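Solute-binding protein (Thermoactinomyces vulgaris, PDB 2ZYO) binds maltodextrins, held here as maltotetraose, and probably passes them to a membrane transporter for sugar uptake. Local coordinates at residues F169-N172 against Y176-F179; Q210-V215 against N364-F369; A265-I270 against A275-G280; P225-A230 against V370-Q375; D231-L236 against A243-G248. All blocks are in the same frame, centred on the assembly; numbering follows the deposited sequence.

Interaction 1: residues F169-N172 against Y176-F179; sequences FEAN and YTYF. With GLC (alpha-D-glucopyranose), chain B.
Glu170 and Tyr176 touch at both ends of their side chains. Near the backbone, Glu170 CB lies over one face of the Tyr176 ring, 4.0 Å from its centroid and offset toward the rim, a CH-pi contact. Farther out, the extended glutamate chain brings Glu170 OE2 to 3.4 Å from Tyr176 CE2, with the carboxylate tilted 36° from the ring plane. One water joins the polar ends: it donates to Glu170 OE2 at 2.5 Å, is hydrogen-bonded to Tyr176 OH at 2.8 Å, and bonds weakly to O6 of a bound glucose. Glu170 OE1 takes a further bond from Asn173, which like Tyr176 lines the glycan pocket, while the tyrosine hydroxyl is also hydrogen-bonded to Asn247 OD1. Phe169 packs beside the start of the tyrosine side chain. Its ring, set by a chi1 of 77° between backbone N and carbonyl carbon, turns an edge to the tyrosine, Phe169 CD1 standing 4.0 Å from Tyr176 CB. A leucine in place of Tyr176 would probably leave Glu170 CB without its aromatic face and cost both the water and Asn247 a partner. The chemistry is thus divided, apolar at the base and polar at the sugar end, where Glu170 reaches the glucose through a water whose hold on the sugar is weak.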
# COMPACT_ATOMS: atom_id res chain seq x y z
N PHE A 169 -0.31 -7.01 16.73
CA PHE A 169 -0.12 -6.83 15.30
C PHE A 169 1.00 -7.71 14.76
O PHE A 169 1.67 -8.40 15.54
CB PHE A 169 0.08 -5.34 14.93
CG PHE A 169 1.45 -4.79 15.24
CD1 PHE A 169 2.35 -4.52 14.21
CD2 PHE A 169 1.83 -4.49 16.55
CE1 PHE A 169 3.61 -4.00 14.47
CE2 PHE A 169 3.09 -3.97 16.83
CZ PHE A 169 3.99 -3.72 15.78
N GLU A 170 1.18 -7.70 13.44
CA GLU A 170 2.23 -8.48 12.78
C GLU A 170 3.60 -7.86 12.99
O GLU A 170 4.22 -7.34 12.04
CB GLU A 170 1.93 -8.62 11.29
CG GLU A 170 0.93 -9.70 10.95
CD GLU A 170 0.93 -10.02 9.48
OE1 GLU A 170 1.96 -10.53 8.98
OE2 GLU A 170 -0.09 -9.78 8.82
N ALA A 171 4.09 -7.92 14.22
CA ALA A 171 5.35 -7.29 14.61
C ALA A 171 6.59 -8.03 14.08
O ALA A 171 7.72 -7.60 14.32
CB ALA A 171 5.43 -7.13 16.13
N ASN A 172 6.37 -9.13 13.37
CA ASN A 172 7.45 -9.86 12.71
C ASN A 172 7.44 -9.66 11.19
O ASN A 172 8.08 -10.41 10.45
CB ASN A 172 7.38 -11.36 13.07
CG ASN A 172 6.04 -12.00 12.71
OD1 ASN A 172 5.13 -11.34 12.21
ND2 ASN A 172 5.93 -13.30 12.96
N TYR A 176 4.57 -3.96 8.38
CA TYR A 176 3.82 -3.42 9.51
C TYR A 176 4.70 -2.62 10.46
O TYR A 176 4.27 -1.61 11.02
CB TYR A 176 3.09 -4.54 10.25
CG TYR A 176 1.99 -5.17 9.43
CD1 TYR A 176 0.68 -4.71 9.52
CD2 TYR A 176 2.26 -6.23 8.55
CE1 TYR A 176 -0.34 -5.27 8.76
CE2 TYR A 176 1.25 -6.80 7.79
CZ TYR A 176 -0.05 -6.32 7.90
OH TYR A 176 -1.06 -6.88 7.15
N THR A 177 5.94 -3.07 10.64
CA THR A 177 6.86 -2.46 11.59
C THR A 177 7.64 -1.29 11.01
O THR A 177 8.42 -0.65 11.71
CB THR A 177 7.87 -3.48 12.14
OG1 THR A 177 8.67 -3.97 11.06
CG2 THR A 177 7.15 -4.63 12.81
N TYR A 178 7.43 -1.00 9.72
CA TYR A 178 8.16 0.09 9.07
C TYR A 178 8.17 1.39 9.87
O TYR A 178 9.21 2.04 9.98
CB TYR A 178 7.64 0.35 7.65
CG TYR A 178 8.36 1.50 6.97
CD1 TYR A 178 9.70 1.37 6.60
CD2 TYR A 178 7.71 2.70 6.72
CE1 TYR A 178 10.37 2.42 5.98
CE2 TYR A 178 8.38 3.76 6.11
CZ TYR A 178 9.70 3.61 5.74
OH TYR A 178 10.38 4.64 5.12
N PHE A 179 7.02 1.75 10.46
CA PHE A 179 6.91 3.00 11.21
C PHE A 179 7.93 3.09 12.34
O PHE A 179 8.41 4.18 12.66
CB PHE A 179 5.48 3.27 11.69
CG PHE A 179 5.08 2.52 12.94
CD1 PHE A 179 5.14 3.14 14.18
CD2 PHE A 179 4.63 1.21 12.86
CE1 PHE A 179 4.77 2.46 15.34
CE2 PHE A 179 4.26 0.51 14.02
CZ PHE A 179 4.32 1.14 15.26
C1 GLC B . -1.46 -5.97 2.98
C2 GLC B . -0.91 -5.18 1.76
C3 GLC B . 0.38 -5.79 1.17
C4 GLC B . 1.36 -6.18 2.27
C5 GLC B . 0.66 -7.04 3.32
C6 GLC B . 1.58 -7.47 4.45
O1 GLC B . -2.07 -7.15 2.58
O2 GLC B . -1.91 -5.09 0.74
O3 GLC B . 1.00 -4.85 0.31
O4 GLC B . 2.45 -6.93 1.69
O5 GLC B . -0.42 -6.29 3.91
O6 GLC B . 2.03 -8.80 4.27
O HOH W 1 -0.35 -9.43 6.34

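Interaction 2: residues Q210-V215 against N364-F369; sequences QGMNEV and NNAHTF
Met212 and His367 meet through sulfur, methyl group and ring. The sulfur-aromatic component is nearly centred: Met212 SD lies 4.4 Å from the centroid of the His367 ring, only 3° off the normal. A CH-pi contact accompanies it, with Met212 CE 3.9 Å from the same centroid and displaced toward ND1. Although CG of Met212 stands anti to the backbone N (chi1 -174°), bends at the next two torsions curl the methyl onto the ring. Van der Waals packing does the rest. Met212 CE also lies 4.1 Å from Ala366 CB, while Val215 packs its methyls against the imidazole, Val215 CG1 3.6 Å from His367 CD2 and Val215 CG2 3.9 Å from His367 NE2. Polar contacts belong to the surroundings: ND1 of the histidine is bonded to Ile363 O and NE2 to Thr177 OG1, so both nitrogens fix the ring's rotation. A phenylalanine in place of His367 would probably still offer a face to the methionine but leave Ile363 O and Thr177 OG1 without their mate. The result is a helix pair, axes 10.7 Å apart and crossing at -53°, in the alpha/beta architecture of bacterial solute-binding proteins; helix 360-371 also supplies Trp360 and Asn364 to the glycan pocket.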
# COMPACT_ATOMS: atom_id res chain seq x y z
N GLN A 210 18.16 0.61 16.02
CA GLN A 210 17.24 1.22 16.97
C GLN A 210 15.78 0.85 16.68
O GLN A 210 14.99 0.65 17.60
CB GLN A 210 17.41 2.74 17.03
CG GLN A 210 18.82 3.20 17.42
CD GLN A 210 19.26 2.70 18.78
OE1 GLN A 210 20.24 1.97 18.90
NE2 GLN A 210 18.53 3.09 19.82
N GLY A 211 15.45 0.77 15.39
CA GLY A 211 14.12 0.33 14.95
C GLY A 211 13.85 -1.11 15.35
O GLY A 211 12.78 -1.42 15.89
N MET A 212 14.81 -1.99 15.08
CA MET A 212 14.68 -3.41 15.43
C MET A 212 14.67 -3.64 16.95
O MET A 212 14.10 -4.62 17.43
CB MET A 212 15.79 -4.24 14.76
CG MET A 212 15.66 -5.76 14.94
SD MET A 212 14.14 -6.47 14.24
CE MET A 212 14.71 -6.92 12.61
N ASN A 213 15.31 -2.73 17.69
CA ASN A 213 15.23 -2.77 19.16
C ASN A 213 13.80 -2.58 19.65
O ASN A 213 13.40 -3.17 20.66
CB ASN A 213 16.15 -1.71 19.78
CG ASN A 213 17.62 -2.08 19.72
OD1 ASN A 213 17.98 -3.20 19.35
ND2 ASN A 213 18.47 -1.14 20.07
N GLU A 214 13.04 -1.74 18.95
CA GLU A 214 11.63 -1.54 19.26
C GLU A 214 10.83 -2.80 18.93
O GLU A 214 9.98 -3.23 19.72
CB GLU A 214 11.05 -0.33 18.51
CG GLU A 214 11.65 1.01 18.92
CD GLU A 214 11.03 1.60 20.19
OE1 GLU A 214 10.53 0.85 21.04
OE2 GLU A 214 11.06 2.85 20.32
N VAL A 215 11.10 -3.39 17.77
CA VAL A 215 10.49 -4.66 17.36
C VAL A 215 10.70 -5.73 18.43
O VAL A 215 9.75 -6.41 18.84
CB VAL A 215 11.06 -5.14 15.99
CG1 VAL A 215 10.60 -6.56 15.67
CG2 VAL A 215 10.66 -4.18 14.88
N ASN A 364 12.10 -9.89 6.88
CA ASN A 364 11.09 -10.56 7.70
C ASN A 364 11.68 -11.72 8.49
O ASN A 364 11.32 -11.93 9.65
CB ASN A 364 9.90 -11.02 6.85
CG ASN A 364 9.08 -9.86 6.31
OD1 ASN A 364 9.12 -8.75 6.85
ND2 ASN A 364 8.34 -10.10 5.23
N ASN A 365 12.59 -12.46 7.87
CA ASN A 365 13.33 -13.51 8.56
C ASN A 365 14.13 -12.93 9.73
O ASN A 365 14.16 -13.51 10.81
CB ASN A 365 14.26 -14.25 7.60
CG ASN A 365 13.51 -15.17 6.65
OD1 ASN A 365 12.29 -15.34 6.75
ND2 ASN A 365 14.24 -15.76 5.71
N ALA A 366 14.75 -11.77 9.50
CA ALA A 366 15.46 -11.05 10.56
C ALA A 366 14.54 -10.71 11.73
O ALA A 366 14.95 -10.82 12.89
CB ALA A 366 16.11 -9.79 9.99
N HIS A 367 13.31 -10.30 11.43
CA HIS A 367 12.29 -10.07 12.45
C HIS A 367 12.02 -11.35 13.26
O HIS A 367 11.95 -11.30 14.49
CB HIS A 367 10.99 -9.57 11.83
CG HIS A 367 10.97 -8.11 11.53
ND1 HIS A 367 11.74 -7.54 10.53
CD2 HIS A 367 10.27 -7.09 12.09
CE1 HIS A 367 11.52 -6.24 10.50
NE2 HIS A 367 10.63 -5.94 11.43
N THR A 368 11.88 -12.47 12.56
CA THR A 368 11.64 -13.77 13.19
C THR A 368 12.79 -14.17 14.12
O THR A 368 12.55 -14.57 15.26
CB THR A 368 11.37 -14.87 12.14
OG1 THR A 368 10.14 -14.58 11.47
CG2 THR A 368 11.25 -16.24 12.79
N PHE A 369 14.02 -14.05 13.64
CA PHE A 369 15.19 -14.42 14.44
C PHE A 369 15.30 -13.58 15.72
O PHE A 369 15.66 -14.09 16.78
CB PHE A 369 16.49 -14.33 13.62
CG PHE A 369 16.50 -15.20 12.39
CD1 PHE A 369 15.98 -16.50 12.43
CD2 PHE A 369 17.06 -14.74 11.21
CE1 PHE A 369 16.00 -17.30 11.29
CE2 PHE A 369 17.08 -15.53 10.07
CZ PHE A 369 16.55 -16.81 10.11

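Interaction 3: residues A265-I270 against A275-G280; sequences APLPKI and AQTFIG
Leu267 and Ile270 close round Ala275 in a buried apolar contact, where the loop leaving strand 262-265 packs against the residues that lead into strand 278-287. Ala275 is the small central piece. Its CB sits 3.7 Å from Leu267 CB and 4.1 Å from Ile270 CG2, and the Pro268 carbonyl oxygen comes within 4.0 Å of the same methyl. Leu267 reaches further along the second segment: with CD1 extended away from CA (chi2 180°), that methyl arrives 3.7 Å from Thr277 CG2, the two side chains meeting at a slant. The other branch of Thr277 is occupied differently, since OG1 is hydrogen-bonded to Ser130.

Between the backbones stands a water that donates to Leu267 O at 2.8 Å and accepts from Ala275 N at 3.0 Å, satisfying two main-chain groups that do not pair directly. Gln343 of helix 338-344 adds a protein bridge, its OE1 accepting from Leu267 N and its NE2 donating to Ala275 O. Helix 174-183 covers the apolar side through Phe179 on Leu267 and Leu180 on Ile270. Strands 262-265 and 278-287 both run antiparallel to strand 120-136, so the contact gathers the connection between two strands of the mixed sheet. The long strands 120-136 and 278-287 are consistent with the hinge region of two-lobed solute-binding proteins such as maltose-binding protein.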
# COMPACT_ATOMS: atom_id res chain seq x y z
N ALA A 265 -7.97 5.03 13.98
CA ALA A 265 -7.23 6.26 14.25
C ALA A 265 -5.83 6.17 13.66
O ALA A 265 -5.32 5.07 13.45
CB ALA A 265 -7.17 6.52 15.75
N PRO A 266 -5.19 7.33 13.39
CA PRO A 266 -3.79 7.27 12.98
C PRO A 266 -2.95 6.68 14.10
O PRO A 266 -3.36 6.72 15.26
CB PRO A 266 -3.40 8.74 12.78
CG PRO A 266 -4.68 9.48 12.69
CD PRO A 266 -5.69 8.71 13.47
N LEU A 267 -1.79 6.13 13.76
CA LEU A 267 -0.86 5.65 14.77
C LEU A 267 -0.44 6.81 15.67
O LEU A 267 -0.27 7.93 15.19
CB LEU A 267 0.37 5.00 14.13
CG LEU A 267 0.14 3.76 13.25
CD1 LEU A 267 1.46 3.26 12.71
CD2 LEU A 267 -0.59 2.66 14.01
N PRO A 268 -0.30 6.54 16.99
CA PRO A 268 0.14 7.56 17.94
C PRO A 268 1.49 8.15 17.55
O PRO A 268 2.31 7.47 16.94
CB PRO A 268 0.25 6.78 19.25
CG PRO A 268 -0.71 5.65 19.10
CD PRO A 268 -0.58 5.26 17.66
N LYS A 269 1.71 9.42 17.90
CA LYS A 269 2.97 10.08 17.59
C LYS A 269 4.14 9.34 18.24
O LYS A 269 4.05 8.90 19.39
CB LYS A 269 2.95 11.55 17.99
CG LYS A 269 2.04 12.39 17.11
CD LYS A 269 2.17 13.87 17.39
CE LYS A 269 1.34 14.68 16.39
NZ LYS A 269 1.41 16.14 16.66
N ILE A 270 5.21 9.18 17.47
CA ILE A 270 6.38 8.43 17.91
C ILE A 270 7.63 9.29 17.76
O ILE A 270 7.82 9.95 16.74
CB ILE A 270 6.51 7.08 17.13
CG1 ILE A 270 7.71 6.27 17.64
CG2 ILE A 270 6.55 7.32 15.61
CD1 ILE A 270 7.70 4.80 17.22
N ALA A 275 3.71 9.32 12.96
CA ALA A 275 4.17 8.02 12.51
C ALA A 275 4.17 7.97 10.99
O ALA A 275 3.26 8.49 10.34
CB ALA A 275 3.31 6.91 13.09
N GLN A 276 5.21 7.36 10.43
CA GLN A 276 5.36 7.23 8.98
C GLN A 276 5.18 5.78 8.57
O GLN A 276 6.02 4.93 8.87
CB GLN A 276 6.74 7.72 8.53
CG GLN A 276 7.03 9.17 8.81
CD GLN A 276 8.44 9.55 8.40
OE1 GLN A 276 8.74 9.67 7.21
NE2 GLN A 276 9.31 9.75 9.39
N THR A 277 4.08 5.52 7.89
CA THR A 277 3.77 4.18 7.40
C THR A 277 4.06 4.09 5.91
O THR A 277 4.21 5.11 5.24
CB THR A 277 2.29 3.84 7.64
OG1 THR A 277 1.48 4.90 7.12
CG2 THR A 277 2.01 3.68 9.12
N PHE A 278 4.14 2.87 5.40
CA PHE A 278 4.12 2.66 3.96
C PHE A 278 2.72 2.99 3.44
O PHE A 278 1.72 2.73 4.11
CB PHE A 278 4.43 1.20 3.61
CG PHE A 278 5.90 0.86 3.63
CD1 PHE A 278 6.84 1.70 3.03
CD2 PHE A 278 6.33 -0.34 4.20
CE1 PHE A 278 8.19 1.36 3.03
CE2 PHE A 278 7.68 -0.68 4.20
CZ PHE A 278 8.61 0.17 3.61
N ILE A 279 2.66 3.57 2.25
CA ILE A 279 1.40 3.65 1.53
C ILE A 279 1.49 2.83 0.24
O ILE A 279 2.56 2.73 -0.37
CB ILE A 279 0.95 5.12 1.24
CG1 ILE A 279 1.99 5.85 0.39
CG2 ILE A 279 0.69 5.87 2.55
CD1 ILE A 279 1.41 6.98 -0.45
N GLY A 280 0.37 2.22 -0.13
CA GLY A 280 0.26 1.49 -1.39
C GLY A 280 -0.76 2.20 -2.26
O GLY A 280 -1.84 2.54 -1.80
O HOH W 2 1.16 10.09 14.24

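Interaction 4: residues P225-A230 against V370-Q375; sequences PQSLKA and VAQGKQ
Gln226 and Ala371 bring the two backbones together, with their CA atoms 5.5 Å apart, where a loop passes the C-terminal end of helix 360-371. That end is finished by a Schellman motif: Gly373 takes a positive phi of 72°, its N bonds back to Val370 O, and Lys374 N bonds to Phe369 O. Across this turn lies the side chain of Gln226, extended beyond CG, with Gln226 CG 3.2 Å from Ala371 O. Its OE1 is also close to Ala371 O, but both are acceptors and cannot bond each other. A water donates to Gln226 OE1 at 2.6 Å and to Gln372 O at 3.0 Å, tying the glutamine amide to the helix end. The direct polar link is slight: Gln372 NE2 gives Ser227 OG a weak hydrogen bond of 3.4 Å, bent to 148°. At its other end the Gln372 amide accepts an equally long, weak bond from Lys374 NZ. Beside these groups, Gln372 CG packs 3.8 Å from Gln226 O. The exposed polar groups give way to packing inside, where Phe219 of helix 206-220 touches both Gln226 and Ala371, Pro225 rests on strand 165-169, and Val370 leans on Ala380 of helix 377-394.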
# COMPACT_ATOMS: atom_id res chain seq x y z
N PRO A 225 3.03 -13.31 20.54
CA PRO A 225 3.39 -14.67 20.10
C PRO A 225 4.55 -14.62 19.11
O PRO A 225 4.47 -13.91 18.10
CB PRO A 225 2.12 -15.17 19.42
CG PRO A 225 1.03 -14.35 19.99
CD PRO A 225 1.62 -13.00 20.25
N GLN A 226 5.60 -15.38 19.39
CA GLN A 226 6.87 -15.25 18.66
C GLN A 226 6.88 -15.84 17.24
O GLN A 226 7.86 -15.68 16.51
CB GLN A 226 8.03 -15.80 19.51
CG GLN A 226 8.29 -14.95 20.76
CD GLN A 226 9.22 -15.62 21.76
OE1 GLN A 226 10.16 -16.33 21.38
NE2 GLN A 226 8.97 -15.39 23.04
N SER A 227 5.78 -16.48 16.85
CA SER A 227 5.63 -17.01 15.49
C SER A 227 4.27 -16.64 14.88
O SER A 227 3.69 -17.42 14.12
CB SER A 227 5.85 -18.52 15.48
OG SER A 227 7.12 -18.85 16.01
N LEU A 228 3.79 -15.44 15.21
CA LEU A 228 2.47 -14.99 14.78
C LEU A 228 2.36 -14.76 13.28
O LEU A 228 3.37 -14.51 12.60
CB LEU A 228 2.05 -13.73 15.56
CG LEU A 228 2.80 -12.41 15.36
CD1 LEU A 228 2.28 -11.66 14.15
CD2 LEU A 228 2.70 -11.53 16.59
N LYS A 229 1.14 -14.85 12.77
CA LYS A 229 0.83 -14.57 11.37
C LYS A 229 -0.39 -13.66 11.28
O LYS A 229 -0.99 -13.32 12.31
CB LYS A 229 0.59 -15.87 10.59
CG LYS A 229 1.86 -16.57 10.11
CD LYS A 229 2.14 -16.32 8.62
CE LYS A 229 2.77 -14.95 8.35
NZ LYS A 229 4.16 -14.83 8.89
N ALA A 230 -0.77 -13.27 10.07
CA ALA A 230 -1.94 -12.42 9.84
C ALA A 230 -3.20 -12.98 10.50
O ALA A 230 -3.98 -12.23 11.10
CB ALA A 230 -2.17 -12.21 8.35
N VAL A 370 14.96 -12.29 15.61
CA VAL A 370 14.93 -11.39 16.76
C VAL A 370 13.79 -11.75 17.72
O VAL A 370 14.00 -11.85 18.93
CB VAL A 370 14.85 -9.90 16.33
CG1 VAL A 370 14.65 -8.99 17.53
CG2 VAL A 370 16.11 -9.50 15.58
N ALA A 371 12.60 -11.96 17.17
CA ALA A 371 11.40 -12.30 17.95
C ALA A 371 11.59 -13.57 18.78
O ALA A 371 11.11 -13.65 19.91
CB ALA A 371 10.20 -12.46 17.03
N GLN A 372 12.28 -14.54 18.20
CA GLN A 372 12.52 -15.83 18.85
C GLN A 372 13.75 -15.81 19.76
O GLN A 372 14.03 -16.79 20.46
CB GLN A 372 12.65 -16.93 17.79
CG GLN A 372 11.35 -17.18 17.01
CD GLN A 372 11.54 -18.07 15.79
OE1 GLN A 372 12.66 -18.35 15.36
NE2 GLN A 372 10.42 -18.51 15.21
N GLY A 373 14.47 -14.69 19.76
CA GLY A 373 15.66 -14.52 20.60
C GLY A 373 16.86 -15.32 20.12
O GLY A 373 17.78 -15.59 20.90
N LYS A 374 16.84 -15.70 18.85
CA LYS A 374 17.93 -16.48 18.26
C LYS A 374 19.13 -15.60 17.92
O LYS A 374 20.28 -16.06 17.98
CB LYS A 374 17.45 -17.23 17.02
CG LYS A 374 16.51 -18.39 17.33
CD LYS A 374 16.11 -19.15 16.08
CE LYS A 374 15.19 -20.31 16.43
NZ LYS A 374 14.70 -21.02 15.22
N GLN A 375 18.86 -14.35 17.56
CA GLN A 375 19.90 -13.38 17.23
C GLN A 375 19.60 -12.01 17.81
O GLN A 375 18.44 -11.67 18.07
CB GLN A 375 20.04 -13.26 15.71
CG GLN A 375 20.76 -14.42 15.05
CD GLN A 375 20.93 -14.20 13.56
OE1 GLN A 375 19.95 -14.10 12.83
NE2 GLN A 375 22.17 -14.13 13.11
O HOH W 3 11.88 -18.26 21.94

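Interaction 5: residues D231-L236 against A243-G248; sequences DTVNGL and AAVING
Val233 on helix 231-236 faces Val245 on strand 244-247, their CA atoms 7.3 Å apart at the closest backbone approach. The strand alternates, so Val245 and Asn247 point toward the helix while Ile246 points away. Two layers of contact follow from this pattern.

The first is apolar. Val233 CG1, which stands anti to its own backbone nitrogen (chi1 178°), meets Val245 CG1 at 3.8 Å and lies 4.0 Å from Val245 CB. CG1 of each valine thus makes the closest approach, the two side chains set aslant to one another.

The second layer pairs two amides, Asn234 and Asn247, whose planes are only 9° apart. Asn234 OD1 comes to 3.1 Å from Asn247 ND2, yet the angle is too poor for a hydrogen bond. The link is made indirectly. The hydroxyl of Tyr255 is bonded both to Asn234 OD1 and to Asn247 ND2, and a water accepts from Asn234 ND2 at 3.1 Å and from Asn247 ND2 at 3.0 Å. On the opposite end of its amide, Asn247 OD1 takes a weak bond of 2.9 Å from the N of the next residue, Gly248, just past the strand.

With donors directed to water and Tyr255, and with the oxygen occupied as well, the rotation of the Asn247 amide is well defined. That matters because its oxygen also faces the pocket, where besides Tyr176 it takes a weak bond from Trp250 NE1. The chemistry therefore makes Asn247 a second-shell residue, connecting the helix face to the side chains that line the glycan site.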
# COMPACT_ATOMS: atom_id res chain seq x y z
N ASP A 231 -3.39 -14.29 10.40
CA ASP A 231 -4.58 -14.93 10.95
C ASP A 231 -4.64 -14.91 12.47
O ASP A 231 -5.73 -14.90 13.05
CB ASP A 231 -4.71 -16.37 10.44
CG ASP A 231 -6.09 -16.94 10.69
OD1 ASP A 231 -7.04 -16.56 9.97
OD2 ASP A 231 -6.23 -17.75 11.63
N THR A 232 -3.48 -14.93 13.12
CA THR A 232 -3.39 -14.81 14.57
C THR A 232 -3.99 -13.46 15.00
O THR A 232 -4.83 -13.40 15.90
CB THR A 232 -1.93 -14.89 15.07
OG1 THR A 232 -1.24 -15.93 14.36
CG2 THR A 232 -1.88 -15.17 16.57
N VAL A 233 -3.55 -12.40 14.33
CA VAL A 233 -4.00 -11.04 14.62
C VAL A 233 -5.49 -10.88 14.31
O VAL A 233 -6.25 -10.39 15.15
CB VAL A 233 -3.16 -10.00 13.81
CG1 VAL A 233 -3.65 -8.58 14.07
CG2 VAL A 233 -1.69 -10.13 14.16
N ASN A 234 -5.89 -11.29 13.11
CA ASN A 234 -7.28 -11.15 12.68
C ASN A 234 -8.24 -12.02 13.48
O ASN A 234 -9.29 -11.54 13.92
CB ASN A 234 -7.40 -11.44 11.18
CG ASN A 234 -6.61 -10.46 10.33
OD1 ASN A 234 -6.46 -9.29 10.70
ND2 ASN A 234 -6.11 -10.93 9.20
N GLY A 235 -7.88 -13.28 13.68
CA GLY A 235 -8.70 -14.22 14.45
C GLY A 235 -8.98 -13.72 15.86
O GLY A 235 -10.12 -13.72 16.31
N LEU A 236 -7.92 -13.28 16.54
CA LEU A 236 -8.05 -12.80 17.91
C LEU A 236 -8.80 -11.48 18.03
O LEU A 236 -9.54 -11.28 19.00
CB LEU A 236 -6.68 -12.74 18.61
CG LEU A 236 -6.07 -14.10 18.94
CD1 LEU A 236 -4.68 -13.95 19.53
CD2 LEU A 236 -6.97 -14.88 19.89
N ALA A 243 -8.10 -5.21 22.09
CA ALA A 243 -8.52 -3.81 22.08
C ALA A 243 -8.12 -3.08 20.80
O ALA A 243 -8.93 -2.36 20.22
CB ALA A 243 -7.97 -3.08 23.29
N ALA A 244 -6.88 -3.28 20.35
CA ALA A 244 -6.37 -2.59 19.17
C ALA A 244 -5.40 -3.45 18.37
O ALA A 244 -4.63 -4.22 18.94
CB ALA A 244 -5.71 -1.28 19.57
N VAL A 245 -5.46 -3.30 17.05
CA VAL A 245 -4.46 -3.88 16.16
C VAL A 245 -3.88 -2.79 15.26
O VAL A 245 -4.47 -1.71 15.13
CB VAL A 245 -5.05 -5.03 15.27
CG1 VAL A 245 -5.64 -6.15 16.13
CG2 VAL A 245 -6.09 -4.51 14.28
N ILE A 246 -2.72 -3.07 14.67
CA ILE A 246 -2.19 -2.24 13.61
C ILE A 246 -2.37 -3.02 12.32
O ILE A 246 -1.74 -4.06 12.11
CB ILE A 246 -0.70 -1.85 13.83
CG1 ILE A 246 -0.55 -1.05 15.13
CG2 ILE A 246 -0.17 -1.06 12.64
CD1 ILE A 246 0.88 -0.75 15.53
N ASN A 247 -3.27 -2.54 11.46
CA ASN A 247 -3.61 -3.24 10.23
C ASN A 247 -4.23 -2.28 9.22
O ASN A 247 -4.51 -1.13 9.55
CB ASN A 247 -4.56 -4.40 10.53
CG ASN A 247 -4.41 -5.56 9.55
OD1 ASN A 247 -3.65 -5.48 8.58
ND2 ASN A 247 -5.13 -6.64 9.81
N GLY A 248 -4.43 -2.76 8.00
CA GLY A 248 -4.94 -1.92 6.92
C GLY A 248 -6.42 -2.11 6.64
O GLY A 248 -7.08 -2.95 7.27
O HOH W 4 -4.61 -8.65 7.67

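Overall arrangement
Interaction 1 is the meeting point of the set: its centre lies 9 to 12 Å from the centres of the other four, and it touches all of them. It closes first along the chain. Interactions 2 and 4 then open in turn and cross, both ending on helix 360-371, with centres 9 Å apart. Nested within their loops come interaction 5 and then interaction 3, which reach the same mixed sheet and touch through Leu267 and Ile246. Interactions 3 and 4 are the most distant, 23 Å between centres. Residues far apart in sequence are thereby gathered round the 169-179 turn and helix start, where Tyr176 lines the glycan pocket and is hydrogen-bonded to Asn247 of interaction 5.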